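Side-chain contacts in enoyl-acyl carrier protein reductase (Uncultured bacterium, PDB 6KIA), which probably reduces the enoyl double bond of acyl-carrier-protein-bound intermediates in fatty acid synthesis, with bound NADH as hydride donor: residues A88-D93 with G198-M203; L92-P95 with P99-T102. All coordinates share one frame; numbering follows the deposited sequence.

Contact 1. Residues A88-D93 with G198-M203; sequences AGFDLD and GKLILM. With NAI (1,4-dihydronicotinamide adenine dinucleotide), chain D.
The far end of the Phe90 ring reaches across to helix 196-219 and meets two side chains three residues apart on it, Leu200 and Met203. Phe90 CZ sits 3.6 Å from the Met203 terminal methyl CE, which comes at the ring obliquely, while Met203 CB lies in the ring plane at its edge, 4.0 Å from the same CZ. One atom round the ring, Phe90 CE2 is 3.9 Å from Leu200 CD1, again an oblique approach. No hydrogen bond crosses between 88-93 and 198-203; the join is small and essentially apolar.

Two torsions bring these groups together. Phe90 holds CG between its backbone N and carbonyl carbon (chi1 60°), which sends the ring out from the loop to the helix. The Met203 chain runs extended as far as SD and then turns at chi3 (36°), which brings CE back to Phe90 CZ. Behind Phe90 the backbone closes a type I turn from Phe90 to Asp93, with Asp93 N bonded to Phe90 O at 3.1 Å. Asn204, next along the helix, adds polar ties, its OD1 accepting from Phe90 N and its ND2 bonding Asp91 OD1.

At the start of the loop, Ala88 reads the adenine of the dinucleotide with its backbone: its N donates to N1A of the cofactor at 2.9 Å (158°), and its O accepts from N6A of the cofactor at 2.9 Å. The Ala88 methyl CB stands 3.4 Å from N1A.

The loop follows strand 80-83 of the central mixed sheet and is wedged among helices: Ala88 touches Phe134 of helix 120-146, Met203 packs on Trp120 and Arg127 of that helix, and Pro101 of helix 101-105 touches both Phe90 and Leu200.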
loop_
_atom_site.group_PDB
_atom_site.type_symbol
_atom_site.label_atom_id
_atom_site.label_comp_id
_atom_site.label_asym_id
_atom_site.label_seq_id
_atom_site.Cartn_x
_atom_site.Cartn_y
_atom_site.Cartn_z
ATOM N N ALA A 88 -6.524 4.987 12.716
ATOM C CA ALA A 88 -7.723 4.353 12.172
ATOM C C ALA A 88 -7.914 2.962 12.740
ATOM O O ALA A 88 -7.025 2.424 13.394
ATOM C CB ALA A 88 -7.673 4.297 10.678
ATOM N N GLY A 89 -9.087 2.392 12.489
ATOM C CA GLY A 89 -9.425 1.083 13.019
ATOM C C GLY A 89 -10.120 1.224 14.354
ATOM O O GLY A 89 -10.109 2.289 14.974
ATOM N N PHE A 90 -10.712 0.130 14.821
ATOM C CA PHE A 90 -11.467 0.176 16.067
ATOM C C PHE A 90 -11.059 -0.956 16.996
ATOM O O PHE A 90 -11.726 -1.204 17.992
ATOM C CB PHE A 90 -12.978 0.128 15.782
ATOM C CG PHE A 90 -13.431 -1.119 15.063
ATOM C CD1 PHE A 90 -13.320 -1.221 13.680
ATOM C CD2 PHE A 90 -13.988 -2.185 15.765
ATOM C CE1 PHE A 90 -13.734 -2.358 13.006
ATOM C CE2 PHE A 90 -14.398 -3.336 15.107
ATOM C CZ PHE A 90 -14.273 -3.434 13.724
ATOM N N ASP A 91 -9.947 -1.623 16.690
ATOM C CA ASP A 91 -9.546 -2.797 17.475
ATOM C C ASP A 91 -9.230 -2.483 18.946
ATOM O O ASP A 91 -9.312 -3.369 19.803
ATOM C CB ASP A 91 -8.341 -3.473 16.820
ATOM C CG ASP A 91 -7.249 -2.495 16.471
ATOM O OD1 ASP A 91 -7.415 -1.710 15.496
ATOM O OD2 ASP A 91 -6.217 -2.521 17.170
ATOM N N LEU A 92 -8.910 -1.224 19.253
ATOM C CA LEU A 92 -8.642 -0.831 20.641
ATOM C C LEU A 92 -9.624 0.247 21.110
ATOM O O LEU A 92 -9.341 1.020 22.029
ATOM C CB LEU A 92 -7.193 -0.340 20.792
ATOM C CG LEU A 92 -6.111 -1.429 20.657
ATOM C CD1 LEU A 92 -4.701 -0.847 20.615
ATOM C CD2 LEU A 92 -6.222 -2.511 21.741
ATOM N N ASP A 93 -10.788 0.304 20.472
ATOM C CA ASP A 93 -11.827 1.235 20.901
ATOM C C ASP A 93 -12.965 0.545 21.666
ATOM O O ASP A 93 -13.337 -0.586 21.362
ATOM C CB ASP A 93 -12.387 1.974 19.689
ATOM C CG ASP A 93 -11.421 3.015 19.153
ATOM O OD1 ASP A 93 -10.866 2.807 18.044
ATOM O OD2 ASP A 93 -11.197 4.025 19.860
ATOM N N GLY A 198 -11.400 -13.875 11.727
ATOM C CA GLY A 198 -11.157 -13.375 10.378
ATOM C C GLY A 198 -12.179 -12.318 9.997
ATOM O O GLY A 198 -11.836 -11.293 9.410
ATOM N N LYS A 199 -13.440 -12.556 10.351
ATOM C CA LYS A 199 -14.509 -11.607 10.051
ATOM C C LYS A 199 -14.254 -10.258 10.719
ATOM O O LYS A 199 -14.440 -9.197 10.101
ATOM C CB LYS A 199 -15.867 -12.197 10.476
ATOM C CG LYS A 199 -16.291 -13.314 9.544
ATOM C CD LYS A 199 -17.566 -14.051 9.989
ATOM C CE LYS A 199 -17.836 -15.215 9.027
ATOM N NZ LYS A 199 -19.032 -16.065 9.380
ATOM N N LEU A 200 -13.793 -10.302 11.962
ATOM C CA LEU A 200 -13.449 -9.087 12.697
ATOM C C LEU A 200 -12.294 -8.343 12.022
ATOM O O LEU A 200 -12.355 -7.116 11.805
ATOM C CB LEU A 200 -13.074 -9.435 14.141
ATOM C CG LEU A 200 -12.533 -8.277 14.965
ATOM C CD1 LEU A 200 -13.582 -7.165 15.034
ATOM C CD2 LEU A 200 -12.165 -8.756 16.356
ATOM N N ILE A 201 -11.250 -9.102 11.694
ATOM C CA ILE A 201 -10.089 -8.544 11.005
ATOM C C ILE A 201 -10.485 -7.881 9.683
ATOM O O ILE A 201 -10.055 -6.773 9.408
ATOM C CB ILE A 201 -9.020 -9.614 10.768
ATOM C CG1 ILE A 201 -8.408 -10.020 12.111
ATOM C CG2 ILE A 201 -7.940 -9.103 9.810
ATOM C CD1 ILE A 201 -7.493 -11.207 12.021
ATOM N N LEU A 202 -11.326 -8.537 8.886
ATOM C CA LEU A 202 -11.794 -7.956 7.622
ATOM C C LEU A 202 -12.593 -6.660 7.839
ATOM O O LEU A 202 -12.506 -5.741 7.035
ATOM C CB LEU A 202 -12.647 -8.971 6.857
ATOM C CG LEU A 202 -11.927 -10.132 6.161
ATOM C CD1 LEU A 202 -12.952 -11.154 5.714
ATOM C CD2 LEU A 202 -11.152 -9.633 4.969
ATOM N N MET A 203 -13.397 -6.602 8.911
ATOM C CA MET A 203 -14.089 -5.349 9.247
ATOM C C MET A 203 -13.075 -4.220 9.532
ATOM O O MET A 203 -13.222 -3.059 9.071
ATOM C CB MET A 203 -15.001 -5.570 10.454
ATOM C CG MET A 203 -16.096 -6.567 10.178
ATOM S SD MET A 203 -17.063 -6.896 11.661
ATOM C CE MET A 203 -17.069 -5.294 12.425
HETATM P PA NAI D . 4.108 1.346 5.010
HETATM O O1A NAI D . 5.288 2.251 4.827
HETATM O O2A NAI D . 4.110 0.452 6.234
HETATM O O5B NAI D . 2.808 2.259 4.955
HETATM C C5B NAI D . 1.660 1.889 5.692
HETATM C C4B NAI D . 0.843 3.214 5.781
HETATM O O4B NAI D . -0.495 2.820 6.462
HETATM C C3B NAI D . 1.406 4.104 6.517
HETATM O O3B NAI D . 1.252 5.474 5.962
HETATM C C2B NAI D . 0.641 3.990 7.979
HETATM O O2B NAI D . 0.866 5.230 8.747
HETATM C C1B NAI D . -0.587 3.775 7.658
HETATM N N9A NAI D . -1.278 2.949 8.670
HETATM C C8A NAI D . -1.158 1.680 9.097
HETATM N N7A NAI D . -2.059 1.479 10.055
HETATM C C5A NAI D . -2.753 2.631 10.220
HETATM C C6A NAI D . -3.784 2.892 11.110
HETATM N N6A NAI D . -4.454 2.105 12.107
HETATM N N1A NAI D . -4.329 4.120 11.105
HETATM C C2A NAI D . -3.861 5.080 10.247
HETATM N N3A NAI D . -2.832 4.815 9.357
HETATM C C4A NAI D . -2.280 3.561 9.367
HETATM O O3 NAI D . 3.941 0.317 3.725
HETATM P PN NAI D . 3.435 0.621 2.224
HETATM O O1N NAI D . 4.280 1.684 1.592
HETATM O O2N NAI D . 3.537 -0.733 1.541
HETATM O O5D NAI D . 1.915 1.094 2.325
HETATM C C5D NAI D . 1.484 2.329 1.779
HETATM C C4D NAI D . 0.309 2.034 0.821
HETATM O O4D NAI D . 0.776 1.396 -0.235
HETATM C C3D NAI D . -0.689 1.077 1.469
HETATM O O3D NAI D . -1.999 1.509 1.321
HETATM C C2D NAI D . -0.475 -0.202 0.629
HETATM O O2D NAI D . -1.655 -1.071 0.762
HETATM C C1D NAI D . -0.256 0.248 -0.578
HETATM N N1N NAI D . 0.393 -0.722 -1.460
HETATM C C2N NAI D . 1.451 -1.499 -1.038
HETATM C C3N NAI D . 1.999 -2.457 -1.900
HETATM C C7N NAI D . 3.195 -3.309 -1.477
HETATM O O7N NAI D . 3.475 -4.341 -2.081
HETATM N N7N NAI D . 3.985 -2.881 -0.378
HETATM C C4N NAI D . 1.518 -2.635 -3.190
HETATM C C5N NAI D . 0.479 -1.805 -3.625
HETATM C C6N NAI D . -0.078 -0.860 -2.755
#

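Contact 2. Residues L92-P95 with P99-T102; sequences LDAP and PTPT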
loop_
_atom_site.group_PDB
_atom_site.type_symbol
_atom_site.label_atom_id
_atom_site.label_comp_id
_atom_site.label_asym_id
_atom_site.label_seq_id
_atom_site.Cartn_x
_atom_site.Cartn_y
_atom_site.Cartn_z
ATOM N N LEU A 92 -8.910 -1.224 19.253
ATOM C CA LEU A 92 -8.642 -0.831 20.641
ATOM C C LEU A 92 -9.624 0.247 21.110
ATOM O O LEU A 92 -9.341 1.020 22.029
ATOM C CB LEU A 92 -7.193 -0.340 20.792
ATOM C CG LEU A 92 -6.111 -1.429 20.657
ATOM C CD1 LEU A 92 -4.701 -0.847 20.615
ATOM C CD2 LEU A 92 -6.222 -2.511 21.741
ATOM N N ASP A 93 -10.788 0.304 20.472
ATOM C CA ASP A 93 -11.827 1.235 20.901
ATOM C C ASP A 93 -12.965 0.545 21.666
ATOM O O ASP A 93 -13.337 -0.586 21.362
ATOM C CB ASP A 93 -12.387 1.974 19.689
ATOM C CG ASP A 93 -11.421 3.015 19.153
ATOM O OD1 ASP A 93 -10.866 2.807 18.044
ATOM O OD2 ASP A 93 -11.197 4.025 19.860
ATOM N N ALA A 94 -13.533 1.254 22.638
ATOM C CA ALA A 94 -14.664 0.742 23.413
ATOM C C ALA A 94 -15.262 1.863 24.259
ATOM O O ALA A 94 -14.579 2.837 24.562
ATOM C CB ALA A 94 -14.227 -0.432 24.305
ATOM N N PRO A 95 -16.541 1.727 24.649
ATOM C CA PRO A 95 -17.089 2.625 25.671
ATOM C C PRO A 95 -16.289 2.497 26.964
ATOM O O PRO A 95 -15.705 1.440 27.194
ATOM C CB PRO A 95 -18.525 2.130 25.851
ATOM C CG PRO A 95 -18.853 1.448 24.595
ATOM C CD PRO A 95 -17.566 0.801 24.136
ATOM N N PRO A 99 -14.833 -4.019 27.403
ATOM C CA PRO A 99 -13.797 -4.674 26.596
ATOM C C PRO A 99 -13.687 -4.091 25.190
ATOM O O PRO A 99 -14.695 -3.662 24.609
ATOM C CB PRO A 99 -14.275 -6.133 26.523
ATOM C CG PRO A 99 -15.136 -6.316 27.723
ATOM C CD PRO A 99 -15.803 -4.984 27.956
ATOM N N THR A 100 -12.464 -4.065 24.666
ATOM C CA THR A 100 -12.220 -3.732 23.263
ATOM C C THR A 100 -12.358 -5.026 22.461
ATOM O O THR A 100 -12.359 -6.110 23.045
ATOM C CB THR A 100 -10.814 -3.130 23.053
ATOM O OG1 THR A 100 -9.820 -4.115 23.365
ATOM C CG2 THR A 100 -10.622 -1.896 23.926
ATOM N N PRO A 101 -12.461 -4.928 21.125
ATOM C CA PRO A 101 -12.417 -6.159 20.318
ATOM C C PRO A 101 -11.145 -6.970 20.596
ATOM O O PRO A 101 -11.183 -8.212 20.649
ATOM C CB PRO A 101 -12.426 -5.634 18.877
ATOM C CG PRO A 101 -13.185 -4.308 18.984
ATOM C CD PRO A 101 -12.776 -3.732 20.317
ATOM N N THR A 102 -10.032 -6.270 20.805
ATOM C CA THR A 102 -8.767 -6.934 21.126
ATOM C C THR A 102 -8.896 -7.726 22.438
ATOM O O THR A 102 -8.437 -8.879 22.530
ATOM C CB THR A 102 -7.604 -5.925 21.226
ATOM O OG1 THR A 102 -7.409 -5.303 19.947
ATOM C CG2 THR A 102 -6.322 -6.637 21.607
#
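A helix N-cap folds back on the loop that leads into it: Thr100 occupies the N-cap position of the short helix 101-105, its side chain capping a backbone N just past Thr102, and 92-95 lies against this start. The Thr100 backbone N is in turn hydrogen-bonded to Asp103 OD2, the reciprocal bond expected of a capping box. Ala94 and Thr100 have the nearest pair of CA atoms across the contact, 5.1 Å apart. Having OG1 between backbone N and carbonyl carbon (chi1 65°) leaves the Thr100 methyl CG2 beside the N, where it rests 3.7 Å from Leu92 C and 3.9 Å from Ala94 CB. That Ala94 methyl points at the other segment and also lies 3.3 Å from Pro99 O, a carbonyl that takes a hydrogen bond from His122 NE2.

At the other end, Leu92 CD2 leans obliquely on Thr102, 3.5 Å from its OG1 and 3.7 Å from its CB. The hydroxyl is not lost to this apolar neighbour, because OG1 is hydrogen-bonded to Asp91 O. Between these two points Pro101 CD sits 3.4 Å from Asp93 O, while the Asp93 carboxylate makes a salt bridge with Arg133, through OD1 to NH2.

No hydrogen bond joins the two segments, and Asp93 O is buried without a polar partner in the model. Methyl, methylene and carbonyl packing therefore does the work here.

In the fold
Both contacts grow out of one connection, the loop between strand 80-83 and helix 101-105, and they share Leu92 and Asp93; the centres of contact 1 and contact 2 are about 10 Å apart. Along the chain, 88-93 runs into 92-95, the polypeptide turns back within a few residues to 99-102, and 198-203 follows about a hundred residues later on helix 196-219. Contact 2 is thus a local closure, whereas contact 1 ties the same loop to a distant helix. They touch where Phe90 O packs on Pro101 CG, 3.6 Å apart. Contact 1 includes the cofactor's adenine end and contact 2 lies farther from the chain's centre, so the loop links the nucleotide pocket to the periphery.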